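Local coordinates for protein pyrrolysyl-tRNA synthetase (Desulfitobacterium hafniense, PDB 3DSQ) that probably attaches pyrrolysine to its cognate tRNA at the expense of ATP, as a homodimeric class II aminoacyl-tRNA synthetase, at residues B[47-50]-B[51-55]; B[180-184]-B[185-189]; B[240-244]-B[245-249]; B[265-269]-B[270-274]. All coordinates share one frame; numbering follows the deposited sequence.

Contact 1: residues B[47-50]-B[51-55]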
loop_
_atom_site.group_PDB
_atom_site.type_symbol
_atom_site.label_atom_id
_atom_site.label_comp_id
_atom_site.label_asym_id
_atom_site.label_seq_id
_atom_site.Cartn_x
_atom_site.Cartn_y
_atom_site.Cartn_z
ATOM N N GLN B 47 -2.452 -35.728 -11.246
ATOM C CA GLN B 47 -3.105 -35.085 -12.369
ATOM C C GLN B 47 -4.587 -34.847 -12.079
ATOM O O GLN B 47 -5.131 -33.776 -12.372
ATOM C CB GLN B 47 -2.939 -35.965 -13.608
ATOM C CG GLN B 47 -2.951 -35.219 -14.920
ATOM C CD GLN B 47 -2.636 -36.123 -16.101
ATOM O OE1 GLN B 47 -1.630 -36.843 -16.098
ATOM N NE2 GLN B 47 -3.489 -36.083 -17.123
ATOM N N GLY B 48 -5.232 -35.848 -11.495
ATOM C CA GLY B 48 -6.647 -35.734 -11.181
ATOM C C GLY B 48 -6.938 -34.709 -10.103
ATOM O O GLY B 48 -7.876 -33.919 -10.230
ATOM N N ILE B 49 -6.137 -34.719 -9.040
ATOM C CA ILE B 49 -6.320 -33.766 -7.953
ATOM C C ILE B 49 -5.999 -32.352 -8.433
ATOM O O ILE B 49 -6.748 -31.412 -8.162
ATOM C CB ILE B 49 -5.430 -34.124 -6.743
ATOM C CG1 ILE B 49 -5.892 -35.460 -6.148
ATOM C CG2 ILE B 49 -5.479 -33.008 -5.700
ATOM C CD1 ILE B 49 -5.028 -35.951 -5.004
ATOM N N GLU B 50 -4.890 -32.196 -9.149
ATOM C CA GLU B 50 -4.531 -30.878 -9.656
ATOM C C GLU B 50 -5.703 -30.330 -10.471
ATOM O O GLU B 50 -6.141 -29.198 -10.271
ATOM C CB GLU B 50 -3.292 -30.959 -10.546
ATOM C CG GLU B 50 -2.944 -29.633 -11.203
ATOM C CD GLU B 50 -1.833 -29.759 -12.234
ATOM O OE1 GLU B 50 -1.910 -30.687 -13.063
ATOM O OE2 GLU B 50 -0.902 -28.927 -12.223
ATOM N N HIS B 51 -6.199 -31.156 -11.386
ATOM C CA HIS B 51 -7.312 -30.797 -12.258
ATOM C C HIS B 51 -8.488 -30.197 -11.495
ATOM O O HIS B 51 -9.034 -29.176 -11.897
ATOM C CB HIS B 51 -7.795 -32.028 -13.026
ATOM C CG HIS B 51 -8.921 -31.739 -13.967
ATOM N ND1 HIS B 51 -8.739 -31.076 -15.163
ATOM C CD2 HIS B 51 -10.250 -31.983 -13.868
ATOM C CE1 HIS B 51 -9.907 -30.923 -15.760
ATOM N NE2 HIS B 51 -10.840 -31.464 -14.996
ATOM N N GLN B 52 -8.878 -30.851 -10.406
ATOM C CA GLN B 52 -9.977 -30.395 -9.565
ATOM C C GLN B 52 -9.619 -29.089 -8.856
ATOM O O GLN B 52 -10.469 -28.211 -8.689
ATOM C CB GLN B 52 -10.317 -31.463 -8.522
ATOM C CG GLN B 52 -11.335 -31.018 -7.463
ATOM C CD GLN B 52 -12.716 -30.737 -8.043
ATOM O OE1 GLN B 52 -13.334 -31.613 -8.649
ATOM N NE2 GLN B 52 -13.205 -29.512 -7.856
ATOM N N LEU B 53 -8.364 -28.957 -8.426
ATOM C CA LEU B 53 -7.955 -27.734 -7.739
ATOM C C LEU B 53 -7.927 -26.562 -8.708
ATOM O O LEU B 53 -8.319 -25.446 -8.362
ATOM C CB LEU B 53 -6.581 -27.909 -7.076
ATOM C CG LEU B 53 -6.523 -28.972 -5.972
ATOM C CD1 LEU B 53 -5.103 -29.071 -5.398
ATOM C CD2 LEU B 53 -7.525 -28.620 -4.884
ATOM N N MET B 54 -7.474 -26.807 -9.928
ATOM C CA MET B 54 -7.430 -25.729 -10.905
ATOM C C MET B 54 -8.851 -25.265 -11.197
ATOM O O MET B 54 -9.114 -24.064 -11.313
ATOM C CB MET B 54 -6.727 -26.193 -12.181
ATOM C CG MET B 54 -5.232 -26.444 -11.962
ATOM S SD MET B 54 -4.386 -27.131 -13.391
ATOM C CE MET B 54 -3.688 -25.735 -14.078
ATOM N N SER B 55 -9.768 -26.225 -11.282
ATOM C CA SER B 55 -11.170 -25.926 -11.546
ATOM C C SER B 55 -11.714 -25.045 -10.430
ATOM O O SER B 55 -12.332 -24.017 -10.688
ATOM C CB SER B 55 -11.981 -27.226 -11.634
ATOM O OG SER B 55 -13.360 -26.948 -11.812
#

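Contact 2: residues B[180-184]-B[185-189]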
loop_
_atom_site.group_PDB
_atom_site.type_symbol
_atom_site.label_atom_id
_atom_site.label_comp_id
_atom_site.label_asym_id
_atom_site.label_seq_id
_atom_site.Cartn_x
_atom_site.Cartn_y
_atom_site.Cartn_z
ATOM N N LEU B 180 -2.556 6.336 22.706
ATOM C CA LEU B 180 -1.585 7.023 23.543
ATOM C C LEU B 180 -2.363 7.742 24.637
ATOM O O LEU B 180 -3.242 8.552 24.342
ATOM C CB LEU B 180 -0.811 8.052 22.722
ATOM C CG LEU B 180 0.109 9.003 23.489
ATOM C CD1 LEU B 180 1.350 8.262 23.977
ATOM C CD2 LEU B 180 0.505 10.145 22.570
ATOM N N GLY B 181 -2.038 7.442 25.890
ATOM C CA GLY B 181 -2.723 8.076 26.999
ATOM C C GLY B 181 -3.683 7.123 27.686
ATOM O O GLY B 181 -4.574 7.546 28.422
ATOM N N THR B 182 -3.501 5.830 27.447
ATOM C CA THR B 182 -4.352 4.817 28.058
ATOM C C THR B 182 -4.108 4.790 29.566
ATOM O O THR B 182 -2.961 4.835 30.009
ATOM C CB THR B 182 -4.028 3.412 27.494
ATOM O OG1 THR B 182 -4.076 3.448 26.064
ATOM C CG2 THR B 182 -5.030 2.386 28.002
ATOM N N PRO B 183 -5.181 4.735 30.375
ATOM C CA PRO B 183 -5.009 4.696 31.836
ATOM C C PRO B 183 -4.296 3.385 32.159
ATOM O O PRO B 183 -4.739 2.328 31.713
ATOM C CB PRO B 183 -6.449 4.690 32.358
ATOM C CG PRO B 183 -7.243 5.321 31.241
ATOM C CD PRO B 183 -6.609 4.735 30.012
ATOM N N LEU B 184 -3.198 3.446 32.911
ATOM C CA LEU B 184 -2.444 2.238 33.259
ATOM C C LEU B 184 -3.314 1.022 33.567
ATOM O O LEU B 184 -3.150 -0.047 32.970
ATOM C CB LEU B 184 -1.536 2.494 34.463
ATOM C CG LEU B 184 -0.293 3.373 34.280
ATOM C CD1 LEU B 184 0.398 3.544 35.626
ATOM C CD2 LEU B 184 0.648 2.746 33.273
ATOM N N GLU B 185 -4.244 1.197 34.498
ATOM C CA GLU B 185 -5.133 0.123 34.928
ATOM C C GLU B 185 -6.033 -0.440 33.839
ATOM O O GLU B 185 -6.636 -1.496 34.025
ATOM C CB GLU B 185 -5.997 0.604 36.090
ATOM C CG GLU B 185 -7.031 1.632 35.697
ATOM C CD GLU B 185 -6.972 2.869 36.564
ATOM O OE1 GLU B 185 -7.085 2.735 37.805
ATOM O OE2 GLU B 185 -6.814 3.976 36.004
ATOM N N GLU B 186 -6.131 0.252 32.706
ATOM C CA GLU B 186 -6.980 -0.228 31.615
ATOM C C GLU B 186 -6.210 -0.743 30.400
ATOM O O GLU B 186 -6.813 -1.191 29.428
ATOM C CB GLU B 186 -7.947 0.875 31.176
ATOM C CG GLU B 186 -8.825 1.395 32.305
ATOM C CD GLU B 186 -9.810 2.456 31.852
ATOM O OE1 GLU B 186 -10.412 3.106 32.734
ATOM O OE2 GLU B 186 -9.989 2.641 30.627
ATOM N N ARG B 187 -4.884 -0.697 30.457
ATOM C CA ARG B 187 -4.058 -1.147 29.338
ATOM C C ARG B 187 -4.404 -2.543 28.828
ATOM O O ARG B 187 -4.698 -2.720 27.644
ATOM C CB ARG B 187 -2.581 -1.082 29.718
ATOM C CG ARG B 187 -2.067 0.339 29.893
ATOM C CD ARG B 187 -0.604 0.355 30.296
ATOM N NE ARG B 187 -0.397 -0.307 31.580
ATOM C CZ ARG B 187 0.792 -0.497 32.141
ATOM N NH1 ARG B 187 1.893 -0.074 31.533
ATOM N NH2 ARG B 187 0.881 -1.117 33.309
ATOM N N HIS B 188 -4.375 -3.530 29.719
ATOM C CA HIS B 188 -4.686 -4.906 29.345
ATOM C C HIS B 188 -6.070 -5.057 28.703
ATOM O O HIS B 188 -6.251 -5.878 27.802
ATOM C CB HIS B 188 -4.565 -5.816 30.571
ATOM C CG HIS B 188 -3.158 -5.978 31.062
ATOM N ND1 HIS B 188 -2.237 -6.787 30.431
ATOM C CD2 HIS B 188 -2.508 -5.415 32.107
ATOM C CE1 HIS B 188 -1.081 -6.715 31.066
ATOM N NE2 HIS B 188 -1.218 -5.889 32.087
ATOM N N GLN B 189 -7.039 -4.264 29.154
ATOM C CA GLN B 189 -8.389 -4.328 28.592
ATOM C C GLN B 189 -8.468 -3.636 27.227
ATOM O O GLN B 189 -9.261 -4.029 26.375
ATOM C CB GLN B 189 -9.405 -3.708 29.561
ATOM C CG GLN B 189 -10.812 -3.508 28.970
ATOM C CD GLN B 189 -11.488 -4.809 28.538
ATOM O OE1 GLN B 189 -11.908 -5.617 29.370
ATOM N NE2 GLN B 189 -11.592 -5.013 27.230
#

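Contact 3: residues B[240-244]-B[245-249]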
loop_
_atom_site.group_PDB
_atom_site.type_symbol
_atom_site.label_atom_id
_atom_site.label_comp_id
_atom_site.label_asym_id
_atom_site.label_seq_id
_atom_site.Cartn_x
_atom_site.Cartn_y
_atom_site.Cartn_z
ATOM N N LEU B 240 11.823 1.714 25.372
ATOM C CA LEU B 240 12.158 2.603 24.263
ATOM C C LEU B 240 11.542 4.004 24.376
ATOM O O LEU B 240 12.021 4.939 23.743
ATOM C CB LEU B 240 11.719 1.976 22.934
ATOM C CG LEU B 240 12.301 0.618 22.543
ATOM C CD1 LEU B 240 11.609 0.128 21.279
ATOM C CD2 LEU B 240 13.811 0.728 22.338
ATOM N N ASP B 241 10.486 4.145 25.173
ATOM C CA ASP B 241 9.815 5.438 25.329
ATOM C C ASP B 241 10.757 6.624 25.543
ATOM O O ASP B 241 10.438 7.758 25.163
ATOM C CB ASP B 241 8.813 5.375 26.484
ATOM C CG ASP B 241 7.557 4.597 26.134
ATOM O OD1 ASP B 241 7.507 3.987 25.045
ATOM O OD2 ASP B 241 6.619 4.596 26.957
ATOM N N GLU B 242 11.911 6.355 26.151
ATOM C CA GLU B 242 12.921 7.379 26.441
ATOM C C GLU B 242 13.516 8.014 25.185
ATOM O O GLU B 242 13.653 9.232 25.105
ATOM C CB GLU B 242 14.045 6.767 27.292
ATOM C CG GLU B 242 15.324 7.598 27.398
ATOM C CD GLU B 242 15.151 8.880 28.199
ATOM O OE1 GLU B 242 14.751 8.803 29.382
ATOM O OE2 GLU B 242 15.423 9.970 27.650
ATOM N N LYS B 243 13.863 7.190 24.205
ATOM C CA LYS B 243 14.461 7.694 22.973
ATOM C C LYS B 243 13.491 8.430 22.052
ATOM O O LYS B 243 13.910 9.245 21.232
ATOM C CB LYS B 243 15.134 6.545 22.218
ATOM C CG LYS B 243 16.297 5.926 22.983
ATOM C CD LYS B 243 16.941 4.790 22.209
ATOM C CE LYS B 243 18.093 4.177 22.994
ATOM N NZ LYS B 243 18.777 3.099 22.223
ATOM N N TRP B 244 12.198 8.156 22.190
ATOM C CA TRP B 244 11.200 8.810 21.348
ATOM C C TRP B 244 10.484 9.950 22.054
ATOM O O TRP B 244 9.518 10.502 21.525
ATOM C CB TRP B 244 10.172 7.788 20.842
ATOM C CG TRP B 244 10.759 6.788 19.898
ATOM C CD1 TRP B 244 11.209 5.534 20.200
ATOM C CD2 TRP B 244 11.035 6.990 18.505
ATOM N NE1 TRP B 244 11.754 4.943 19.083
ATOM C CE2 TRP B 244 11.661 5.816 18.029
ATOM C CE3 TRP B 244 10.816 8.050 17.614
ATOM C CZ2 TRP B 244 12.074 5.674 16.699
ATOM C CZ3 TRP B 244 11.227 7.908 16.289
ATOM C CH2 TRP B 244 11.847 6.728 15.846
ATOM N N GLU B 245 10.963 10.300 23.243
ATOM C CA GLU B 245 10.376 11.372 24.040
ATOM C C GLU B 245 8.903 11.131 24.360
ATOM O O GLU B 245 8.070 12.031 24.248
ATOM C CB GLU B 245 10.536 12.720 23.330
ATOM C CG GLU B 245 11.993 13.091 23.048
ATOM C CD GLU B 245 12.156 14.525 22.566
ATOM O OE1 GLU B 245 11.529 14.891 21.545
ATOM O OE2 GLU B 245 12.914 15.284 23.210
ATOM N N ILE B 246 8.589 9.907 24.768
ATOM C CA ILE B 246 7.223 9.558 25.123
ATOM C C ILE B 246 7.174 9.300 26.630
ATOM O O ILE B 246 8.068 8.660 27.180
ATOM C CB ILE B 246 6.756 8.278 24.382
ATOM C CG1 ILE B 246 6.849 8.479 22.864
ATOM C CG2 ILE B 246 5.333 7.934 24.793
ATOM C CD1 ILE B 246 5.971 9.598 22.316
ATOM N N PHE B 247 6.144 9.809 27.298
ATOM C CA PHE B 247 6.019 9.584 28.732
ATOM C C PHE B 247 4.594 9.390 29.228
ATOM O O PHE B 247 4.283 9.645 30.392
ATOM C CB PHE B 247 6.715 10.700 29.517
ATOM C CG PHE B 247 8.185 10.454 29.725
ATOM C CD1 PHE B 247 8.637 9.212 30.173
ATOM C CD2 PHE B 247 9.119 11.458 29.491
ATOM C CE1 PHE B 247 10.000 8.969 30.386
ATOM C CE2 PHE B 247 10.493 11.226 29.702
ATOM C CZ PHE B 247 10.930 9.978 30.149
ATOM N N ASP B 248 3.730 8.933 28.331
ATOM C CA ASP B 248 2.348 8.645 28.674
ATOM C C ASP B 248 2.159 7.150 28.464
ATOM O O ASP B 248 2.857 6.536 27.651
ATOM C CB ASP B 248 1.379 9.407 27.764
ATOM C CG ASP B 248 1.452 10.908 27.958
ATOM O OD1 ASP B 248 1.353 11.363 29.113
ATOM O OD2 ASP B 248 1.595 11.636 26.958
ATOM N N PRO B 249 1.244 6.533 29.226
ATOM C CA PRO B 249 1.010 5.099 29.063
ATOM C C PRO B 249 0.414 4.914 27.674
ATOM O O PRO B 249 -0.157 5.852 27.124
ATOM C CB PRO B 249 -0.004 4.787 30.157
ATOM C CG PRO B 249 0.322 5.791 31.210
ATOM C CD PRO B 249 0.532 7.049 30.407
HETATM O O HOH W 1 5.516 6.488 28.128
#

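Contact 4: residues B[265-269]-B[270-274]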
loop_
_atom_site.group_PDB
_atom_site.type_symbol
_atom_site.label_atom_id
_atom_site.label_comp_id
_atom_site.label_asym_id
_atom_site.label_seq_id
_atom_site.Cartn_x
_atom_site.Cartn_y
_atom_site.Cartn_z
ATOM N N GLU B 265 -8.780 -18.178 6.042
ATOM C CA GLU B 265 -9.146 -18.947 4.863
ATOM C C GLU B 265 -8.606 -20.365 4.826
ATOM O O GLU B 265 -9.082 -21.192 4.053
ATOM C CB GLU B 265 -8.710 -18.186 3.610
ATOM C CG GLU B 265 -9.435 -16.860 3.469
ATOM C CD GLU B 265 -10.940 -17.055 3.386
ATOM O OE1 GLU B 265 -11.689 -16.261 3.994
ATOM O OE2 GLU B 265 -11.373 -18.007 2.707
ATOM N N GLY B 266 -7.619 -20.649 5.662
ATOM C CA GLY B 266 -7.050 -21.982 5.675
ATOM C C GLY B 266 -6.338 -22.331 4.377
ATOM O O GLY B 266 -6.467 -23.446 3.892
ATOM N N THR B 267 -5.594 -21.385 3.810
ATOM C CA THR B 267 -4.868 -21.644 2.575
ATOM C C THR B 267 -3.478 -22.185 2.903
ATOM O O THR B 267 -3.067 -22.165 4.055
ATOM C CB THR B 267 -4.757 -20.377 1.713
ATOM O OG1 THR B 267 -4.293 -19.286 2.514
ATOM C CG2 THR B 267 -6.117 -20.027 1.109
ATOM N N GLN B 268 -2.752 -22.664 1.897
ATOM C CA GLN B 268 -1.430 -23.250 2.136
ATOM C C GLN B 268 -0.238 -22.301 2.135
ATOM O O GLN B 268 0.601 -22.363 3.030
ATOM C CB GLN B 268 -1.170 -24.376 1.135
ATOM C CG GLN B 268 -1.981 -25.631 1.385
ATOM C CD GLN B 268 -1.619 -26.299 2.696
ATOM O OE1 GLN B 268 -0.457 -26.300 3.111
ATOM N NE2 GLN B 268 -2.609 -26.891 3.346
ATOM N N HIS B 269 -0.149 -21.444 1.126
ATOM C CA HIS B 269 0.955 -20.495 1.044
ATOM C C HIS B 269 0.519 -19.110 1.510
ATOM O O HIS B 269 -0.557 -18.624 1.139
ATOM C CB HIS B 269 1.479 -20.392 -0.393
ATOM C CG HIS B 269 2.318 -21.555 -0.829
ATOM N ND1 HIS B 269 3.218 -22.183 0.007
ATOM C CD2 HIS B 269 2.457 -22.144 -2.042
ATOM C CE1 HIS B 269 3.876 -23.106 -0.673
ATOM N NE2 HIS B 269 3.435 -23.100 -1.918
ATOM N N VAL B 270 1.353 -18.461 2.315
ATOM C CA VAL B 270 1.010 -17.126 2.789
ATOM C C VAL B 270 1.067 -16.167 1.591
ATOM O O VAL B 270 0.495 -15.070 1.623
ATOM C CB VAL B 270 1.981 -16.653 3.904
ATOM C CG1 VAL B 270 3.359 -16.361 3.316
ATOM C CG2 VAL B 270 1.404 -15.425 4.617
ATOM N N GLN B 271 1.756 -16.597 0.535
ATOM C CA GLN B 271 1.883 -15.797 -0.686
ATOM C C GLN B 271 0.558 -15.719 -1.440
ATOM O O GLN B 271 0.309 -14.768 -2.176
ATOM C CB GLN B 271 2.916 -16.406 -1.645
ATOM C CG GLN B 271 4.394 -16.233 -1.280
ATOM C CD GLN B 271 4.838 -17.100 -0.109
ATOM O OE1 GLN B 271 4.204 -18.109 0.219
ATOM N NE2 GLN B 271 5.949 -16.715 0.517
ATOM N N SER B 272 -0.283 -16.734 -1.274
ATOM C CA SER B 272 -1.563 -16.778 -1.972
ATOM C C SER B 272 -2.382 -15.473 -1.953
ATOM O O SER B 272 -3.070 -15.150 -2.919
ATOM C CB SER B 272 -2.390 -17.948 -1.428
ATOM O OG SER B 272 -3.740 -17.582 -1.270
ATOM N N MET B 273 -2.300 -14.703 -0.882
ATOM C CA MET B 273 -3.075 -13.466 -0.838
ATOM C C MET B 273 -2.248 -12.199 -0.630
ATOM O O MET B 273 -2.781 -11.126 -0.366
ATOM C CB MET B 273 -4.182 -13.588 0.221
ATOM C CG MET B 273 -5.278 -14.552 -0.206
ATOM S SD MET B 273 -6.552 -14.941 1.030
ATOM C CE MET B 273 -5.781 -16.271 1.844
ATOM N N ALA B 274 -0.936 -12.320 -0.796
ATOM C CA ALA B 274 -0.051 -11.178 -0.631
ATOM C C ALA B 274 0.100 -10.447 -1.958
ATOM O O ALA B 274 -0.463 -10.859 -2.972
ATOM C CB ALA B 274 1.316 -11.663 -0.138
#

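Contact 1: residues B[47-50]-B[51-55]
Glu50 and Met54, one helical turn apart, run alongside each other and point the same way, with Met54 SD set against Glu50 CG at 3.6 Å. The glutamate chain runs out extended, CG anti to the backbone N (chi1 175°), which leaves CG beside the thioether sulfur while its carboxylate travels on to a salt bridge between OE2 and Arg21. The same turn is closed by Met54 N donating to Glu50 O at 2.8 Å. The next ridge is apolar. Ile49 and Leu53 are also paired in step, the branch methyl Ile49 CG2 meeting Leu53 CD1 at 4.0 Å, and Leu53 is buried. The other flank is looser and faces solvent. There the bonds from His51 N to Gln47 O (3.0 Å) and from Gln52 N to Gly48 O (3.2 Å) continue the alpha-helical ladder, but Gly48 offers no side chain and the ends of His51 and Gln52 lead away. The result is an amphipathic turn of the long helix 39-68, whose apolar side packs on helix 16-24 through Leu22 and on the following loop through Leu25 and Ala27, while Met54 also reaches Ile287 near the C terminus.

Contact 2: residues B[180-184]-B[185-189]
Leu184 O takes two hydrogen bonds from Arg187, one from the backbone N and one from NE, where the loop after strand 171-180 turns into helix 187-201. Arg187 CB lies 3.5 Å from Leu184 O, and CG comes closer still to the same oxygen and also touches Thr182 CG2. CD then passes near Leu184 CA. A bend at chi3 (-62°) after an extended start folds the chain back, bringing NE to Leu184 O at 3.1 Å, with a rather bent N-H...O angle of 144°. Beyond it the guanidinium lies flat against leucine, Leu184 CD2 standing over the centre of one face, 3.4 Å from CZ. NH2 is 3.9 Å from Leu184 CD2, and NH1 goes on to the carbonyl O of Gly236, at the end of strand 228-236. Arg187 N donates to Leu184 O at 3.1 Å; one residue earlier, Glu186 N binds Pro183 O at 2.7 Å. With an alanine in place of Arg187, Leu184 O would probably keep just the backbone bond, Gly236 O would lose its guanidinium partner and Leu184 CD2 the flat group it rests on. The chemistry is thus that of a cation spending N-H groups on the carbonyls of Leu184 and Gly236, joining the helix start to a neighbouring strand.

Contact 3: residues B[240-244]-B[245-249]
Ile246 N donates a straight hydrogen bond to Asp241 O (2.9 Å, 170° at the hydrogen), and beside it the two side chains cross at a slant, CB to CB at 4.1 Å. Ile246 folds compactly: CG1 stands anti to the carbonyl carbon (chi1 -58°), which brings it to 4.0 Å from Trp244 CB, and the turn at chi2 keeps CD1, like CG1, close to Trp244 O. Its other branch, CG2, faces the Asp241 carboxylate. There OD1 nearly eclipses CA, and OD2 accepts a hydrogen bond from a water at 2.5 Å; the same water donates to Asp248 O, bridging the two ends of the loop. Within this connection between strands 228-236 and 250-256 of the class II core sheet, residues 242-245 form a type I beta turn, its closing bond from Glu245 N to Glu242 O weak at 3.4 Å, and its last residue, Glu245, has positive phi. On the outer side Glu242 bends at chi2 and runs beside Phe247, the carboxylate plane 79° from the ring, with OE1 4.1 Å from CZ. Trp244 turns its indole away from this turn to stack on Tyr136 of helix 132-142, and Asp241 OD1 accepts hydrogen bonds from Tyr136 and Trp250.

Contact 4: residues B[265-269]-B[270-274]
The loop that leaves helix 257-265 and leads to strand 279-280 folds back on itself here, so that Met273 meets both the last helical residue, Glu265, and Thr267. Gly266, with positive phi (65°), takes the chain out of the helix. The methyl group does the touching: Met273 CE lies 3.4 Å from Thr267 OG1 and 3.8 Å from Thr267 CG2, and 3.9 Å from Glu265 CB, whose side chain it crosses at about a right angle. An extended start to the methionine followed by a bend at chi3 (-87°) delivers CE to this spot. Replacing Thr267 with glycine would probably leave a gap beside that methyl and let the thioether end turn more freely. Farther along, Ser272 N donates to His269 O at 3.1 Å and closes a short helix-like turn. Gln271 bends at chi2 to set OE1 3.6 Å from His269 CB, its amide almost perpendicular to the imidazole. Val270 N and Gln268 O are both held by Gln167, a ligand of the bound sodium ion. The packing is that of a glycine-terminated helix end followed by a turn with an i to i+3 backbone bond, built into the class II synthetase core.

Overall arrangement
From the N terminus, contact 1 comes first, a turn inside helix 39-68 that closes no loop. Contact 2 shapes the passage from strand 171-180 to helix 187-201, contact 3 the loop between strands 228-236 and 250-256, and contact 4 the exit from helix 257-265. All four follow in series, none nesting within or crossing another. Contacts 2 and 3 nevertheless meet in space: Gly181 N lies 2.8 Å from Pro249 O, probably hydrogen-bonded, and Leu184 packs on Pro249, tying the end of strand 171-180 to the start of its neighbour, strand 250-256. Contact 1 lies on the opposite side of the chain's centre from both, whereas contact 4, nearer the middle, has its centre about 18 Å from that of contact 1.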